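Local coordinates for protein acyl-homoserine-lactone synthase (Pseudomonas aeruginosa, PDB 1RO5) that makes the quorum-sensing signal N-(3-oxododecanoyl)homoserine lactone from an acylated carrier protein and S-adenosylmethionine, at residues Leu25-Phe30 with Arg104-Asn108; Glu86-Lys91 with Phe162-Ile168; Met125-Arg130 with Ala187-Gly191. One frame throughout, in Å; residues are numbered along the deposited sequence. Where two conformers were deposited one is given.

Contact 1 of 3, residues Leu25-Phe30 with Arg104-Asn108; sequences LRAQVF and RFAIN
Helix 16-30 packs across one face of the central sheet of this alpha-beta-alpha sandwich, and its last turns meet the end of strand 99-107 through Leu25, Arg26, Val29 and Phe30 on one side and Arg104, Ala106 and Asn108 on the other. The segment axes run at 93° to each other and come within 7.6 Å, consistent with the small Ala106 facing the helix. Leu25, Val29 and Phe30 contact its methyl, as does Arg26 through its aliphatic CG: Val29 CG2 lies 3.9 Å from Ala106 CB, Leu25 CG 4.1 Å and Phe30 CE1 4.2 Å, the last with the methyl at the ring edge. Leu25 has CG anti to the backbone N (chi1 -180°), which carries CD1 along the strand to Asn108 CB, 3.9 Å away.

At the other end of the strand segment, Arg104 lies over a face of the Phe30 ring. Its CD sits 4.0 Å from the ring centroid as a CH-pi contact. In a cation-pi contact, Arg104 CZ is 4.8 Å from the Phe30 ring centroid, 21° off the normal. Arg26 crosses the Arg104 side chain at about a right angle, and Arg104 CG lies over one face of the Arg26 guanidinium, toward its rim. Although two arginines converge here, Glu45 forms salt bridges with NE of both, Asp50 takes Arg26 NH2, and Trp36 O accepts from Arg104 NH2. The neighbouring strand 64-73 pairs with this one at Ala106 and Asn108, while Ile107, directed away from helix 16-30, reaches helix 118-133 on the other face of the sheet.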
# COMPACT_ATOMS: atom_id res chain seq x y z
N LEU A 25 13.68 4.84 -0.55
CA LEU A 25 13.21 3.47 -0.79
C LEU A 25 12.26 3.43 -1.94
O LEU A 25 12.38 2.57 -2.77
CB LEU A 25 12.57 2.81 0.44
CG LEU A 25 12.08 1.40 0.26
CD1 LEU A 25 13.14 0.50 -0.40
CD2 LEU A 25 11.84 0.76 1.60
N ARG A 26 11.31 4.37 -2.02
CA ARG A 26 10.41 4.39 -3.17
C ARG A 26 11.17 4.69 -4.47
O ARG A 26 10.76 4.19 -5.54
CB ARG A 26 9.35 5.45 -2.96
CG ARG A 26 8.30 4.97 -1.97
CD ARG A 26 7.29 6.04 -1.53
NE ARG A 26 6.74 6.91 -2.58
CZ ARG A 26 5.92 7.97 -2.38
NH1 ARG A 26 5.48 8.29 -1.16
NH2 ARG A 26 5.57 8.76 -3.44
N ALA A 27 12.19 5.58 -4.40
CA ALA A 27 13.02 5.80 -5.59
C ALA A 27 13.81 4.52 -6.01
O ALA A 27 13.90 4.22 -7.20
CB ALA A 27 14.00 6.97 -5.42
N GLN A 28 14.34 3.78 -5.02
CA GLN A 28 15.08 2.59 -5.33
C GLN A 28 14.16 1.60 -6.01
O GLN A 28 14.54 0.94 -7.00
CB GLN A 28 15.75 2.00 -4.06
CG GLN A 28 16.84 2.97 -3.42
CD GLN A 28 17.51 2.37 -2.17
OE1 GLN A 28 16.92 2.25 -1.02
NE2 GLN A 28 18.75 1.95 -2.40
N VAL A 29 12.89 1.60 -5.59
CA VAL A 29 11.92 0.71 -6.24
C VAL A 29 11.40 1.16 -7.54
O VAL A 29 11.40 0.39 -8.44
CB VAL A 29 10.82 0.30 -5.27
CG1 VAL A 29 9.70 -0.49 -5.93
CG2 VAL A 29 11.54 -0.50 -4.16
N PHE A 30 10.91 2.39 -7.61
CA PHE A 30 10.14 2.94 -8.75
C PHE A 30 10.98 3.73 -9.77
O PHE A 30 10.45 4.15 -10.76
CB PHE A 30 8.98 3.87 -8.29
CG PHE A 30 7.83 3.14 -7.67
CD1 PHE A 30 7.84 2.83 -6.29
CD2 PHE A 30 6.76 2.69 -8.47
CE1 PHE A 30 6.81 2.04 -5.69
CE2 PHE A 30 5.68 2.00 -7.90
CZ PHE A 30 5.71 1.64 -6.50
N ARG A 104 2.10 2.86 -4.04
CA ARG A 104 3.55 2.95 -3.73
C ARG A 104 4.08 1.88 -2.78
O ARG A 104 4.82 2.20 -1.86
CB ARG A 104 3.95 4.37 -3.24
CG ARG A 104 3.68 5.50 -4.25
CD ARG A 104 4.48 5.22 -5.51
NE ARG A 104 4.56 6.30 -6.50
CZ ARG A 104 4.05 6.25 -7.77
NH1 ARG A 104 3.38 5.19 -8.28
NH2 ARG A 104 4.26 7.26 -8.55
N PHE A 105 3.78 0.59 -3.04
CA PHE A 105 4.36 -0.51 -2.28
C PHE A 105 5.76 -0.59 -2.60
O PHE A 105 6.09 -0.89 -3.69
CB PHE A 105 3.78 -1.96 -2.48
CG PHE A 105 2.31 -2.04 -2.62
CD1 PHE A 105 1.50 -0.94 -2.34
CD2 PHE A 105 1.74 -3.18 -3.17
CE1 PHE A 105 0.09 -0.97 -2.57
CE2 PHE A 105 0.33 -3.23 -3.36
CZ PHE A 105 -0.47 -2.08 -3.04
N ALA A 106 6.64 -0.43 -1.66
CA ALA A 106 8.04 -0.45 -1.96
C ALA A 106 8.73 -1.25 -0.84
O ALA A 106 8.62 -0.89 0.33
CB ALA A 106 8.63 1.07 -2.01
N ILE A 107 9.44 -2.33 -1.22
CA ILE A 107 10.15 -3.23 -0.28
C ILE A 107 11.59 -3.34 -0.69
O ILE A 107 11.90 -3.65 -1.83
CB ILE A 107 9.44 -4.66 -0.17
CG1 ILE A 107 8.09 -4.50 0.51
CG2 ILE A 107 10.25 -5.61 0.74
CD1 ILE A 107 7.46 -5.74 0.76
N ASN A 108 12.47 -3.06 0.25
CA ASN A 108 13.87 -3.15 -0.01
C ASN A 108 14.19 -4.62 -0.41
O ASN A 108 13.89 -5.64 0.36
CB ASN A 108 14.69 -2.74 1.19
CG ASN A 108 16.20 -2.85 0.91
OD1 ASN A 108 16.67 -2.71 -0.25
ND2 ASN A 108 16.96 -3.07 1.95

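Contact 2 of 3, residues Glu86-Lys91 with Phe162-Ile168; sequences ELLHGK and FGPHLKI
His89 lays its ring against Pro164, and this polar and CH-pi pairing is the tight part of a contact between the loop that joins helix 79-82 to strand 99-107 and residues 162-168, which run along strand 171-179 of the main sheet, Phe162 bonding to Ala175 and Leu166 to Ala173 through their backbones. The imidazole is sandwiched: Pro164 CD stands 3.4 Å from the centroid of the His89 ring, 10° off its normal, while Glu86 O covers the opposite face. From that position NE2 of His89 donates to Pro164 O at 2.8 Å, with an N-H...O angle of 148°. The donor meets a lone pair in the carbonyl plane, but the acceptor is tilted 24° out of the imidazole plane. A water bridges the two backbones, donating to Leu87 O at 2.9 Å and weakly to Gly163 O.

Two apolar pairs pack beside this unit. Leu87 CD2 touches Leu166 CD1 at 3.6 Å as the two side chains slide past each other in opposite directions, and Glu86 CB meets the same Leu166 methyl. Leu88 runs beside Phe162 in the same direction and brings CD2 within 3.8 Å of Phe162 CD2. Arg177 makes a cation-pi contact with the Phe162 ring.

The solvent side, where Glu86, Lys91 and Pro164 are exposed, is looser. Extended beyond CG, Lys91 brings NZ to 3.2 Å from Phe162 O. A type I' turn runs from Leu88 to Lys91, closed by Lys91 N to Leu88 O at 3.0 Å.

NE2 of His89 acts as the donor; the bond and the cover on both faces would limit rotation of the ring, so the loop is joined to residues 162-168 by a directional link as well as by apolar contact.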
# COMPACT_ATOMS: atom_id res chain seq x y z
N GLU A 86 -8.30 4.34 -16.37
CA GLU A 86 -8.54 3.20 -17.31
C GLU A 86 -8.79 1.91 -16.57
O GLU A 86 -9.58 1.06 -17.00
CB GLU A 86 -7.32 2.92 -18.25
CG GLU A 86 -6.35 4.06 -18.50
CD GLU A 86 -5.38 4.46 -17.31
OE1 GLU A 86 -5.67 5.51 -16.67
OE2 GLU A 86 -4.29 3.80 -17.08
N LEU A 87 -8.15 1.72 -15.40
CA LEU A 87 -8.28 0.45 -14.71
C LEU A 87 -9.64 0.33 -14.04
O LEU A 87 -10.00 -0.74 -13.50
CB LEU A 87 -7.15 0.24 -13.73
CG LEU A 87 -5.77 0.08 -14.40
CD1 LEU A 87 -4.60 -0.14 -13.43
CD2 LEU A 87 -5.71 -1.06 -15.35
N LEU A 88 -10.37 1.44 -14.01
CA LEU A 88 -11.76 1.41 -13.50
C LEU A 88 -12.73 0.71 -14.50
O LEU A 88 -13.84 0.38 -14.15
CB LEU A 88 -12.24 2.88 -13.34
CG LEU A 88 -11.73 3.52 -12.05
CD1 LEU A 88 -12.05 5.00 -11.98
CD2 LEU A 88 -12.29 2.64 -10.81
N HIS A 89 -12.31 0.60 -15.77
CA HIS A 89 -13.15 0.06 -16.86
C HIS A 89 -14.54 0.75 -16.91
O HIS A 89 -15.55 0.09 -16.89
CB HIS A 89 -13.19 -1.49 -16.78
CG HIS A 89 -11.83 -2.08 -17.04
ND1 HIS A 89 -11.25 -2.08 -18.31
CD2 HIS A 89 -10.85 -2.49 -16.18
CE1 HIS A 89 -9.99 -2.50 -18.22
NE2 HIS A 89 -9.75 -2.82 -16.95
N GLY A 90 -14.55 2.07 -16.83
CA GLY A 90 -15.80 2.79 -16.90
C GLY A 90 -16.66 2.74 -15.64
O GLY A 90 -17.64 3.49 -15.58
N LYS A 91 -16.32 1.91 -14.64
CA LYS A 91 -17.02 1.96 -13.33
C LYS A 91 -16.72 3.23 -12.58
O LYS A 91 -15.78 4.06 -12.89
CB LYS A 91 -16.68 0.78 -12.48
CG LYS A 91 -16.60 -0.49 -13.33
CD LYS A 91 -16.65 -1.82 -12.54
CE LYS A 91 -16.82 -3.00 -13.51
NZ LYS A 91 -16.97 -4.32 -12.74
N PHE A 162 -11.58 -4.58 -10.50
CA PHE A 162 -12.52 -3.70 -11.17
C PHE A 162 -12.77 -4.12 -12.65
O PHE A 162 -13.82 -3.81 -13.23
CB PHE A 162 -11.97 -2.23 -11.13
CG PHE A 162 -12.21 -1.56 -9.80
CD1 PHE A 162 -11.35 -1.84 -8.73
CD2 PHE A 162 -13.37 -0.74 -9.56
CE1 PHE A 162 -11.49 -1.17 -7.47
CE2 PHE A 162 -13.60 -0.16 -8.29
CZ PHE A 162 -12.67 -0.35 -7.24
N GLY A 163 -11.76 -4.71 -13.29
CA GLY A 163 -11.85 -5.08 -14.65
C GLY A 163 -10.53 -5.76 -15.06
O GLY A 163 -9.68 -6.08 -14.24
N PRO A 164 -10.37 -6.02 -16.35
CA PRO A 164 -9.13 -6.69 -16.85
C PRO A 164 -7.82 -5.96 -16.44
O PRO A 164 -7.86 -4.74 -16.38
CB PRO A 164 -9.24 -6.65 -18.40
CG PRO A 164 -10.79 -6.47 -18.64
CD PRO A 164 -11.40 -5.75 -17.37
N HIS A 165 -6.70 -6.66 -16.21
CA HIS A 165 -5.42 -6.02 -16.09
C HIS A 165 -5.00 -5.34 -17.43
O HIS A 165 -5.49 -5.73 -18.49
CB HIS A 165 -4.39 -7.03 -15.71
CG HIS A 165 -4.27 -8.13 -16.72
ND1 HIS A 165 -4.95 -9.33 -16.60
CD2 HIS A 165 -3.55 -8.22 -17.86
CE1 HIS A 165 -4.68 -10.10 -17.65
NE2 HIS A 165 -3.82 -9.45 -18.42
N LEU A 166 -4.07 -4.37 -17.37
CA LEU A 166 -3.61 -3.60 -18.54
C LEU A 166 -2.10 -3.47 -18.43
O LEU A 166 -1.55 -3.54 -17.34
CB LEU A 166 -4.29 -2.20 -18.65
CG LEU A 166 -5.80 -2.09 -18.94
CD1 LEU A 166 -6.29 -0.58 -18.85
CD2 LEU A 166 -6.19 -2.71 -20.43
N LYS A 167 -1.43 -3.35 -19.55
CA LYS A 167 -0.01 -3.17 -19.54
C LYS A 167 0.28 -1.73 -19.08
O LYS A 167 -0.05 -0.75 -19.76
CB LYS A 167 0.61 -3.48 -20.91
CG LYS A 167 2.16 -3.26 -21.11
CD LYS A 167 2.47 -2.77 -22.56
CE LYS A 167 3.98 -2.31 -22.78
NZ LYS A 167 4.40 -0.79 -22.48
N ILE A 168 0.89 -1.61 -17.91
CA ILE A 168 1.37 -0.30 -17.51
C ILE A 168 2.86 -0.35 -17.41
O ILE A 168 3.40 -1.08 -16.55
CB ILE A 168 0.74 0.17 -16.17
CG1 ILE A 168 -0.80 0.05 -16.18
CG2 ILE A 168 1.03 1.63 -15.96
CD1 ILE A 168 -1.40 0.89 -17.09
O HOH W 1 -8.54 -3.22 -13.19

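Contact 3 of 3, residues Met125-Arg130 with Ala187-Gly191; sequences MRALAR and ALYGG
Tyr189 has CG anti to the carbonyl carbon (chi1 -50°), and this sends its ring toward the helix of Arg126, where OH donates to Arg126 O at 2.6 Å. The acceptor lies at the ring edge, in its plane, and the hydroxyl approaches a lone pair in the carbonyl plane at a C=O...O angle of 134°. Leu188, extended with chi2 177°, brings CD1 against Ala129 CB (3.6 Å) and Met125 CG (4.0 Å).

The phenol OH of Tyr189 also touches Ala129 CB at 3.6 Å, the methyl that Leu188 CD1 meets. Within the helix, Arg126 O receives a weak bond from Arg130 N at 3.5 Å; the tyrosine supplies this carbonyl with a second donor. Arg126 stretches out from CG to NE, and Leu188 O lies over one face of its guanidinium, with NE at 3.1 Å but at an angle too poor for a hydrogen bond.

Gly190, with positive phi, ends helix 182-189 just after the tyrosine. Leu157 touches Leu188 from a loop, while helix 118-133 also packs on strand 55-61, where Ala127 and Leu128 meet Met57.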
# COMPACT_ATOMS: atom_id res chain seq x y z
N MET A 125 0.25 -6.23 5.82
CA MET A 125 -1.18 -6.17 5.65
C MET A 125 -1.96 -6.38 7.00
O MET A 125 -3.07 -5.81 7.20
CB MET A 125 -1.66 -7.03 4.52
CG MET A 125 -3.19 -6.88 4.29
SD MET A 125 -3.85 -5.38 3.46
CE MET A 125 -2.92 -5.51 2.02
N ARG A 126 -1.29 -7.10 7.91
CA ARG A 126 -1.87 -7.38 9.23
C ARG A 126 -1.95 -6.11 9.92
O ARG A 126 -2.97 -5.86 10.52
CB ARG A 126 -1.07 -8.34 10.15
CG ARG A 126 -0.71 -9.66 9.52
CD ARG A 126 -0.04 -10.72 10.44
NE ARG A 126 -0.28 -11.99 9.77
CZ ARG A 126 -0.02 -13.22 10.25
NH1 ARG A 126 0.58 -13.38 11.44
NH2 ARG A 126 -0.34 -14.29 9.53
N ALA A 127 -0.85 -5.35 9.92
CA ALA A 127 -0.83 -4.05 10.64
C ALA A 127 -1.76 -3.04 9.95
O ALA A 127 -2.57 -2.35 10.62
CB ALA A 127 0.61 -3.48 10.65
N LEU A 128 -1.73 -3.05 8.60
CA LEU A 128 -2.54 -2.12 7.86
C LEU A 128 -4.04 -2.37 7.98
O LEU A 128 -4.82 -1.44 8.19
CB LEU A 128 -2.11 -2.10 6.43
CG LEU A 128 -2.57 -1.00 5.50
CD1 LEU A 128 -2.43 0.36 6.17
CD2 LEU A 128 -1.54 -1.12 4.45
N ALA A 129 -4.44 -3.64 7.87
CA ALA A 129 -5.87 -3.96 7.91
C ALA A 129 -6.50 -3.63 9.30
O ALA A 129 -7.65 -3.31 9.44
CB ALA A 129 -6.06 -5.37 7.56
N ARG A 130 -5.68 -3.71 10.32
CA ARG A 130 -6.07 -3.46 11.67
C ARG A 130 -6.23 -1.97 12.00
O ARG A 130 -7.22 -1.54 12.65
CB ARG A 130 -4.93 -4.05 12.56
CG ARG A 130 -5.11 -3.61 14.00
CD ARG A 130 -4.17 -4.17 15.01
NE ARG A 130 -4.02 -3.09 16.01
CZ ARG A 130 -2.85 -2.62 16.46
NH1 ARG A 130 -1.70 -3.14 16.00
NH2 ARG A 130 -2.83 -1.62 17.36
N ALA A 187 -8.11 -14.96 7.28
CA ALA A 187 -6.86 -15.14 6.51
C ALA A 187 -5.73 -14.48 7.16
O ALA A 187 -4.70 -15.06 7.28
CB ALA A 187 -7.04 -14.58 5.04
N LEU A 188 -5.89 -13.22 7.56
CA LEU A 188 -4.80 -12.52 8.25
C LEU A 188 -4.44 -12.87 9.68
O LEU A 188 -3.26 -12.78 10.07
CB LEU A 188 -5.06 -10.97 8.24
CG LEU A 188 -5.05 -10.27 6.87
CD1 LEU A 188 -5.37 -8.90 7.02
CD2 LEU A 188 -3.70 -10.51 6.08
N TYR A 189 -5.46 -13.16 10.50
CA TYR A 189 -5.24 -13.28 11.95
C TYR A 189 -5.56 -14.65 12.55
O TYR A 189 -5.21 -14.90 13.69
CB TYR A 189 -6.06 -12.26 12.68
CG TYR A 189 -5.90 -10.91 12.13
CD1 TYR A 189 -6.91 -10.30 11.41
CD2 TYR A 189 -4.73 -10.20 12.36
CE1 TYR A 189 -6.76 -9.03 10.91
CE2 TYR A 189 -4.57 -8.93 11.87
CZ TYR A 189 -5.57 -8.32 11.15
OH TYR A 189 -5.32 -7.02 10.68
N GLY A 190 -6.24 -15.50 11.78
CA GLY A 190 -6.61 -16.81 12.26
C GLY A 190 -8.04 -16.69 12.75
O GLY A 190 -8.72 -17.71 12.87
N GLY A 191 -8.53 -15.46 13.01
CA GLY A 191 -9.97 -15.30 13.21
C GLY A 191 -10.46 -13.87 12.99
O GLY A 191 -9.76 -13.09 12.32

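Overall arrangement
Contacts 1 and 2 both reach the same mixed sheet, with centres 23 Å apart, and their segments alternate along the chain; contact 3 lies across the chain's centre from contact 1 and joins two helices. Contact 1, whose centre is 11 Å from that of the chain, has no exposed residue among those touching and combines an apolar patch with arginines paired to outside acids. Contact 2 lies 18 Å out, at the edge of the fold, and mixes leucine packing with a histidine bond and water. Contact 3 buries the least area and combines leucine packing with one tyrosine hydroxyl bond to a helix carbonyl. Strand 99-107 and helix 118-133 follow each other in sequence, linking contacts 1 and 3.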